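Local coordinates for probable acetyltransferases (Chromobacterium violaceum, PDB 3PZJ), which probably transfers an acetyl group from acetyl-CoA, as a GNAT-family acetyltransferase, perhaps to the N-terminal serine or alanine of a protein, at residues R55-A58 / S62-E65; G70-E73 / A77-T80; V125-A130 / R135-A140. One frame throughout, in Å; residues are numbered along the deposited sequence.

Contact 1: residues R55-A58 / S62-E65; sequences RLFA and SHWE
Ring meets ring where F57 lies over H63, with F57 CD1 and CE1 above one face of the imidazole. F57 CD1 stands 3.5 Å above the H63 ring plane, over its centre, and the closest pair, F57 CE1 to H63 CE1, is 3.4 Å apart. With planes inclined at 31° and centroids separated by 4.2 Å, the pair is neither a parallel stack nor edge-to-face. H63 reaches this place with CG anti to its backbone N (chi1 179°), while the imidazole's far end is held elsewhere: NE2 is hydrogen-bonded to OD1 of N126 on strand 119-127, which restrains the rotation of the ring.

W64 meets the same phenylalanine from another direction. Its benzo end comes up to the root of the F57 side chain, W64 CZ2 lying 3.5 Å from F57 CB, and the two side chains cross at about a right angle. The planes of F57 and the W64 six-membered ring are 63° apart, again oblique. F57, H63 and W64 thus form an aromatic cluster joining the C-terminal part of helix 46-58 to the 3-10 turn that follows it, within the GNAT domain. H63 CD2 also lies over a face of its neighbour W64, 3.4 Å from the plane.

The polar link is a single water. It donates to F57 O and accepts from W64 NE1, 2.8 Å from each of these two atoms, and lies in the indole plane at the edge. This bridge satisfies the pyrrole N-H of a buried tryptophan and a carbonyl near the end of the helix.

Contact 2: residues G70-E73 / A77-T80; sequences GPFE and AFIT
F78 presents its ring edge to the face of F72, an edge-to-face (T-shaped) pair with planes at 72° and centroids 5.0 Å apart. The approach is off-centre: F78 CD1 stands above the rim of the F72 ring, 3.5 Å from F72 CD2, and is as near to F72 CE2. Beside it, F78 CB makes a CH-pi contact, 4.3 Å from the F72 ring centroid and 29° off the ring normal. Both CB and the ring carbon CD1 of F78 therefore bear on F72. CG of F78 is anti to its backbone N (chi1 177°), which swings the ring out from the helix and leaves CD1 over the face of F72.

Next to this pair, the A77 methyl comes up to the backbone and side chain of E73. A77 CB is 4.2 Å from E73 N and 4.3 Å from E73 CG, a loose van der Waals contact at the outer margin. F72 CD1 also passes the A77 carbonyl, at 4.0 Å from A77 O, too far to be more than packing.

The two segments are the irregular approach to helix 75-87 and an early turn of that helix, so the loop folds back against the helix it leads into. D74, between them, accepts a hydrogen bond from A77 N through OD1 near the start of the helix.

Behind the first shell, G70 CA backs the opposite face of F72, 3.6 Å above the plane and toward the rim. P71 follows a cis peptide bond, and the chain bends there so that G70 lies against the F72 ring. W64 meets F72 edge-to-face, and W81 also touches the F72 ring. F78, in turn, packs against L53 and F54 of helix 46-58.

Contact 3: residues V125-A130 / R135-A140; sequences VNFSPA and RLATEA
F127, on strand 119-127, packs its ring against A137 and A140 of helix 135-150; strand and helix are the first two elements of a beta-alpha-beta unit completed by the parallel strand 155-161. In GNAT enzymes the corresponding strand and helix are joined by the loop that binds the pyrophosphate of acetyl-CoA; the intervening residues here probably do the same, although the crystal holds no cofactor.

Polar bonds lie outside the pairing itself. E139, on the same helix, accepts hydrogen bonds from the backbone N atoms of E37 (through OE2) and A38 (through OE1), tying the helix to the loop between strands 34-35 and 39-43.

All the contact across the two segments is apolar. F127 CE2 and CD2 both lie 3.6 Å from A137 CB, so the methyl sits evenly between them. The tip reaches further along the helix, where F127 CZ comes to 4.1 Å from A140 CB. CG of F127 is anti to the carbonyl carbon (chi1 -73°), and chi2 of -5° sets how the ring is turned toward the helix. Both methyls approach it obliquely. A137 and A140, three residues apart, offer neighbouring methyls on the same side of the helix. Their small size allows a buried aromatic ring to come close to the backbone: F127 CE2 is 3.9 Å from A137 O. The nearest CA atoms, those of F127 and A137, are 7.5 Å apart. L108 of strand 106-114 adds another apolar neighbour, and A140 touches L41 of strand 39-43. Within the strand, V125 CG1 sits over the centre of one face of the F127 ring, 3.7 Å above its plane.

Along the chain the three contacts follow in series within the GNAT domain. Contacts 1 and 2 are neighbours, centres 10 Å apart, and belong to the consecutive helices 46-58 and 75-87 and the segment joining them; they touch directly, W64 of contact 1 packing on G70, P71 and F72 of contact 2. In space contact 3 lies closer to the chain's centre, about 11 Å from it, on strand 119-127 of the mixed sheet and helix 135-150. Its centre is 14 Å from that of contact 1, and N126 and S128 touch contact 1. Contacts 2 and 3 do not meet, their nearest atoms being about 7 Å apart. Contact 1 thus connects the two-helix region to the central sheet.

Contact 1: residues R55-A58 / S62-E65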
loop_
_atom_site.group_PDB
_atom_site.type_symbol
_atom_site.label_atom_id
_atom_site.label_comp_id
_atom_site.label_asym_id
_atom_site.label_seq_id
_atom_site.Cartn_x
_atom_site.Cartn_y
_atom_site.Cartn_z
ATOM N N ARG A 55 2.906 21.977 -20.784
ATOM C CA ARG A 55 2.266 22.417 -22.064
ATOM C C ARG A 55 1.504 21.299 -22.685
ATOM O O ARG A 55 0.480 21.530 -23.284
ATOM C CB ARG A 55 3.289 22.855 -23.071
ATOM C CG ARG A 55 3.880 24.155 -22.698
ATOM C CD ARG A 55 4.879 24.638 -23.782
ATOM N NE ARG A 55 5.919 25.399 -23.124
ATOM C CZ ARG A 55 7.196 25.041 -22.981
ATOM N NH1 ARG A 55 7.693 23.924 -23.522
ATOM N NH2 ARG A 55 7.999 25.858 -22.315
ATOM N N LEU A 56 2.016 20.076 -22.542
ATOM C CA LEU A 56 1.392 18.947 -23.158
ATOM C C LEU A 56 -0.073 18.762 -22.717
ATOM O O LEU A 56 -0.910 18.312 -23.530
ATOM C CB LEU A 56 2.200 17.704 -22.845
ATOM C CG LEU A 56 2.296 16.563 -23.792
ATOM C CD1 LEU A 56 2.845 17.048 -25.157
ATOM C CD2 LEU A 56 3.263 15.527 -23.069
ATOM N N PHE A 57 -0.403 19.107 -21.465
ATOM C CA PHE A 57 -1.747 18.873 -20.950
ATOM C C PHE A 57 -2.516 20.173 -20.717
ATOM O O PHE A 57 -3.722 20.128 -20.522
ATOM C CB PHE A 57 -1.680 18.068 -19.660
ATOM C CG PHE A 57 -0.928 16.811 -19.821
ATOM C CD1 PHE A 57 -1.490 15.741 -20.480
ATOM C CD2 PHE A 57 0.383 16.735 -19.383
ATOM C CE1 PHE A 57 -0.747 14.578 -20.627
ATOM C CE2 PHE A 57 1.128 15.606 -19.571
ATOM C CZ PHE A 57 0.603 14.547 -20.165
ATOM N N ALA A 58 -1.789 21.311 -20.723
ATOM C CA ALA A 58 -2.343 22.646 -20.413
ATOM C C ALA A 58 -3.651 22.854 -21.125
ATOM O O ALA A 58 -4.565 23.518 -20.595
ATOM C CB ALA A 58 -1.370 23.767 -20.855
ATOM N N SER A 62 -9.695 17.956 -19.006
ATOM C CA SER A 62 -10.348 16.642 -18.843
ATOM C C SER A 62 -9.325 15.515 -18.640
ATOM O O SER A 62 -9.663 14.514 -18.078
ATOM C CB SER A 62 -11.293 16.323 -20.026
ATOM O OG SER A 62 -10.541 16.015 -21.182
ATOM N N HIS A 63 -8.068 15.745 -19.000
ATOM C CA HIS A 63 -6.983 14.808 -18.766
ATOM C C HIS A 63 -6.919 14.285 -17.309
ATOM O O HIS A 63 -6.683 13.116 -17.055
ATOM C CB HIS A 63 -5.620 15.434 -19.163
ATOM C CG HIS A 63 -4.472 14.510 -18.904
ATOM N ND1 HIS A 63 -4.226 13.389 -19.663
ATOM C CD2 HIS A 63 -3.632 14.435 -17.839
ATOM C CE1 HIS A 63 -3.215 12.721 -19.132
ATOM N NE2 HIS A 63 -2.849 13.329 -18.013
ATOM N N TRP A 64 -7.205 15.165 -16.367
ATOM C CA TRP A 64 -7.024 14.935 -14.960
ATOM C C TRP A 64 -8.290 14.322 -14.298
ATOM O O TRP A 64 -8.242 13.985 -13.142
ATOM C CB TRP A 64 -6.580 16.262 -14.276
ATOM C CG TRP A 64 -5.506 17.022 -15.029
ATOM C CD1 TRP A 64 -5.676 18.138 -15.812
ATOM C CD2 TRP A 64 -4.099 16.704 -15.085
ATOM N NE1 TRP A 64 -4.457 18.516 -16.357
ATOM C CE2 TRP A 64 -3.485 17.657 -15.903
ATOM C CE3 TRP A 64 -3.319 15.661 -14.553
ATOM C CZ2 TRP A 64 -2.145 17.615 -16.179
ATOM C CZ3 TRP A 64 -2.011 15.641 -14.816
ATOM C CH2 TRP A 64 -1.417 16.605 -15.623
ATOM N N GLU A 65 -9.366 14.074 -15.077
ATOM C CA GLU A 65 -10.712 13.804 -14.545
ATOM C C GLU A 65 -10.713 12.690 -13.497
ATOM O O GLU A 65 -11.395 12.799 -12.473
ATOM C CB GLU A 65 -11.699 13.373 -15.683
ATOM C CG GLU A 65 -13.125 13.080 -15.152
ATOM C CD GLU A 65 -14.166 12.852 -16.235
ATOM O OE1 GLU A 65 -13.854 13.041 -17.437
ATOM O OE2 GLU A 65 -15.303 12.485 -15.844
HETATM O O HOH W 1 -4.691 20.794 -18.003
#

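Contact 2: residues G70-E73 / A77-T80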
loop_
_atom_site.group_PDB
_atom_site.type_symbol
_atom_site.label_atom_id
_atom_site.label_comp_id
_atom_site.label_asym_id
_atom_site.label_seq_id
_atom_site.Cartn_x
_atom_site.Cartn_y
_atom_site.Cartn_z
ATOM N N GLY A 70 -3.997 17.511 -10.556
ATOM C CA GLY A 70 -4.366 18.281 -11.716
ATOM C C GLY A 70 -5.818 18.784 -11.654
ATOM O O GLY A 70 -6.629 18.369 -10.833
ATOM N N PRO A 71 -6.151 19.732 -12.497
ATOM C CA PRO A 71 -5.249 20.476 -13.362
ATOM C C PRO A 71 -4.381 21.429 -12.566
ATOM O O PRO A 71 -4.572 21.614 -11.364
ATOM C CB PRO A 71 -6.202 21.193 -14.325
ATOM C CG PRO A 71 -7.543 21.203 -13.631
ATOM C CD PRO A 71 -7.583 20.113 -12.648
ATOM N N PHE A 72 -3.376 21.955 -13.234
ATOM C CA PHE A 72 -2.380 22.821 -12.609
ATOM C C PHE A 72 -2.592 24.277 -13.068
ATOM O O PHE A 72 -2.785 24.539 -14.247
ATOM C CB PHE A 72 -1.007 22.265 -12.911
ATOM C CG PHE A 72 -0.790 20.902 -12.338
ATOM C CD1 PHE A 72 -0.397 20.742 -11.004
ATOM C CD2 PHE A 72 -1.047 19.768 -13.090
ATOM C CE1 PHE A 72 -0.196 19.438 -10.460
ATOM C CE2 PHE A 72 -0.907 18.490 -12.550
ATOM C CZ PHE A 72 -0.454 18.341 -11.246
ATOM N N GLU A 73 -2.621 25.201 -12.121
ATOM C CA GLU A 73 -3.005 26.571 -12.460
ATOM C C GLU A 73 -1.935 27.263 -13.314
ATOM O O GLU A 73 -2.232 28.277 -13.919
ATOM C CB GLU A 73 -3.263 27.413 -11.198
ATOM C CG GLU A 73 -2.002 28.002 -10.578
ATOM C CD GLU A 73 -2.227 28.592 -9.178
ATOM O OE1 GLU A 73 -1.562 28.124 -8.186
ATOM O OE2 GLU A 73 -3.089 29.505 -9.068
ATOM N N ALA A 77 3.174 25.561 -10.581
ATOM C CA ALA A 77 2.396 24.615 -9.727
ATOM C C ALA A 77 2.705 23.199 -10.140
ATOM O O ALA A 77 2.840 22.285 -9.299
ATOM C CB ALA A 77 0.909 24.883 -9.793
ATOM N N PHE A 78 2.872 23.011 -11.433
ATOM C CA PHE A 78 3.123 21.688 -11.982
ATOM C C PHE A 78 4.544 21.192 -11.686
ATOM O O PHE A 78 4.748 20.043 -11.322
ATOM C CB PHE A 78 2.792 21.605 -13.449
ATOM C CG PHE A 78 3.096 20.303 -14.048
ATOM C CD1 PHE A 78 2.312 19.216 -13.781
ATOM C CD2 PHE A 78 4.192 20.152 -14.892
ATOM C CE1 PHE A 78 2.618 17.964 -14.311
ATOM C CE2 PHE A 78 4.506 18.933 -15.414
ATOM C CZ PHE A 78 3.652 17.819 -15.144
ATOM N N ILE A 79 5.494 22.088 -11.746
ATOM C CA ILE A 79 6.859 21.771 -11.413
ATOM C C ILE A 79 6.959 21.462 -9.943
ATOM O O ILE A 79 7.623 20.509 -9.545
ATOM C CB ILE A 79 7.762 22.903 -11.825
ATOM C CG1 ILE A 79 7.895 22.861 -13.351
ATOM C CG2 ILE A 79 9.146 22.806 -11.189
ATOM C CD1 ILE A 79 8.663 23.937 -13.875
ATOM N N THR A 80 6.224 22.191 -9.138
ATOM C CA THR A 80 6.217 21.957 -7.701
ATOM C C THR A 80 5.686 20.539 -7.385
ATOM O O THR A 80 6.364 19.761 -6.703
ATOM C CB THR A 80 5.403 22.991 -6.922
ATOM O OG1 THR A 80 5.982 24.303 -7.074
ATOM C CG2 THR A 80 5.391 22.646 -5.440
#

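Contact 3: residues V125-A130 / R135-A140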
loop_
_atom_site.group_PDB
_atom_site.type_symbol
_atom_site.label_atom_id
_atom_site.label_comp_id
_atom_site.label_asym_id
_atom_site.label_seq_id
_atom_site.Cartn_x
_atom_site.Cartn_y
_atom_site.Cartn_z
ATOM N N VAL A 125 0.558 7.430 -14.966
ATOM C CA VAL A 125 0.545 7.293 -16.400
ATOM C C VAL A 125 -0.195 8.460 -16.994
ATOM O O VAL A 125 -1.441 8.611 -16.818
ATOM C CB VAL A 125 -0.114 5.989 -16.854
ATOM C CG1 VAL A 125 -0.221 5.873 -18.435
ATOM C CG2 VAL A 125 0.520 4.767 -16.187
ATOM N N ASN A 126 0.580 9.357 -17.596
ATOM C CA ASN A 126 0.106 10.650 -18.126
ATOM C C ASN A 126 0.580 10.781 -19.562
ATOM O O ASN A 126 1.723 11.279 -19.839
ATOM C CB ASN A 126 0.681 11.781 -17.297
ATOM C CG ASN A 126 -0.033 11.954 -15.983
ATOM O OD1 ASN A 126 -1.056 12.621 -15.967
ATOM N ND2 ASN A 126 0.390 11.236 -14.913
ATOM N N PHE A 127 -0.272 10.322 -20.486
ATOM C CA PHE A 127 0.114 10.280 -21.903
ATOM C C PHE A 127 -0.652 11.345 -22.668
ATOM O O PHE A 127 -1.866 11.440 -22.541
ATOM C CB PHE A 127 -0.230 8.901 -22.479
ATOM C CG PHE A 127 0.672 7.762 -22.014
ATOM C CD1 PHE A 127 1.787 7.958 -21.230
ATOM C CD2 PHE A 127 0.381 6.481 -22.396
ATOM C CE1 PHE A 127 2.611 6.896 -20.864
ATOM C CE2 PHE A 127 1.169 5.431 -21.980
ATOM C CZ PHE A 127 2.327 5.647 -21.280
ATOM N N SER A 128 0.054 12.099 -23.493
ATOM C CA SER A 128 -0.585 13.143 -24.340
ATOM C C SER A 128 -1.552 12.474 -25.287
ATOM O O SER A 128 -1.420 11.309 -25.571
ATOM C CB SER A 128 0.497 13.874 -25.133
ATOM O OG SER A 128 1.034 13.068 -26.154
ATOM N N PRO A 129 -2.526 13.218 -25.837
ATOM C CA PRO A 129 -3.446 12.537 -26.777
ATOM C C PRO A 129 -2.723 11.875 -28.001
ATOM O O PRO A 129 -3.029 10.769 -28.404
ATOM C CB PRO A 129 -4.431 13.656 -27.172
ATOM C CG PRO A 129 -4.350 14.660 -25.978
ATOM C CD PRO A 129 -2.919 14.589 -25.495
ATOM N N ALA A 130 -1.700 12.529 -28.524
ATOM C CA ALA A 130 -0.926 12.018 -29.617
ATOM C C ALA A 130 -0.265 10.687 -29.312
ATOM O O ALA A 130 0.050 9.909 -30.225
ATOM C CB ALA A 130 0.127 13.046 -30.034
ATOM N N ARG A 135 1.408 2.671 -30.584
ATOM C CA ARG A 135 2.420 1.682 -30.328
ATOM C C ARG A 135 3.503 2.187 -29.378
ATOM O O ARG A 135 4.068 1.384 -28.628
ATOM C CB ARG A 135 3.056 1.146 -31.653
ATOM N N LEU A 136 3.808 3.489 -29.393
ATOM C CA LEU A 136 4.783 4.029 -28.399
ATOM C C LEU A 136 4.226 3.948 -26.987
ATOM O O LEU A 136 4.955 3.710 -26.050
ATOM C CB LEU A 136 5.137 5.483 -28.677
ATOM C CG LEU A 136 5.574 5.866 -30.092
ATOM C CD1 LEU A 136 5.975 7.328 -30.184
ATOM C CD2 LEU A 136 6.707 4.989 -30.536
ATOM N N ALA A 137 2.942 4.218 -26.802
ATOM C CA ALA A 137 2.365 4.067 -25.453
ATOM C C ALA A 137 2.549 2.657 -24.902
ATOM O O ALA A 137 2.982 2.493 -23.779
ATOM C CB ALA A 137 0.895 4.489 -25.402
ATOM N N THR A 138 2.217 1.642 -25.705
ATOM C CA THR A 138 2.346 0.255 -25.315
ATOM C C THR A 138 3.800 -0.090 -25.030
ATOM O O THR A 138 4.104 -0.725 -24.028
ATOM C CB THR A 138 1.733 -0.674 -26.402
ATOM O OG1 THR A 138 0.390 -0.200 -26.631
ATOM C CG2 THR A 138 1.670 -2.107 -25.885
ATOM N N GLU A 139 4.724 0.380 -25.864
ATOM C CA GLU A 139 6.109 0.131 -25.577
ATOM C C GLU A 139 6.565 0.785 -24.285
ATOM O O GLU A 139 7.323 0.153 -23.530
ATOM C CB GLU A 139 6.991 0.596 -26.748
ATOM C CG GLU A 139 8.428 0.159 -26.494
ATOM C CD GLU A 139 9.340 0.256 -27.718
ATOM O OE1 GLU A 139 8.988 0.961 -28.682
ATOM O OE2 GLU A 139 10.430 -0.376 -27.682
ATOM N N ALA A 140 6.084 2.012 -23.998
ATOM C CA ALA A 140 6.486 2.685 -22.757
ATOM C C ALA A 140 6.142 1.791 -21.525
ATOM O O ALA A 140 6.944 1.549 -20.625
ATOM C CB ALA A 140 5.799 4.040 -22.665
#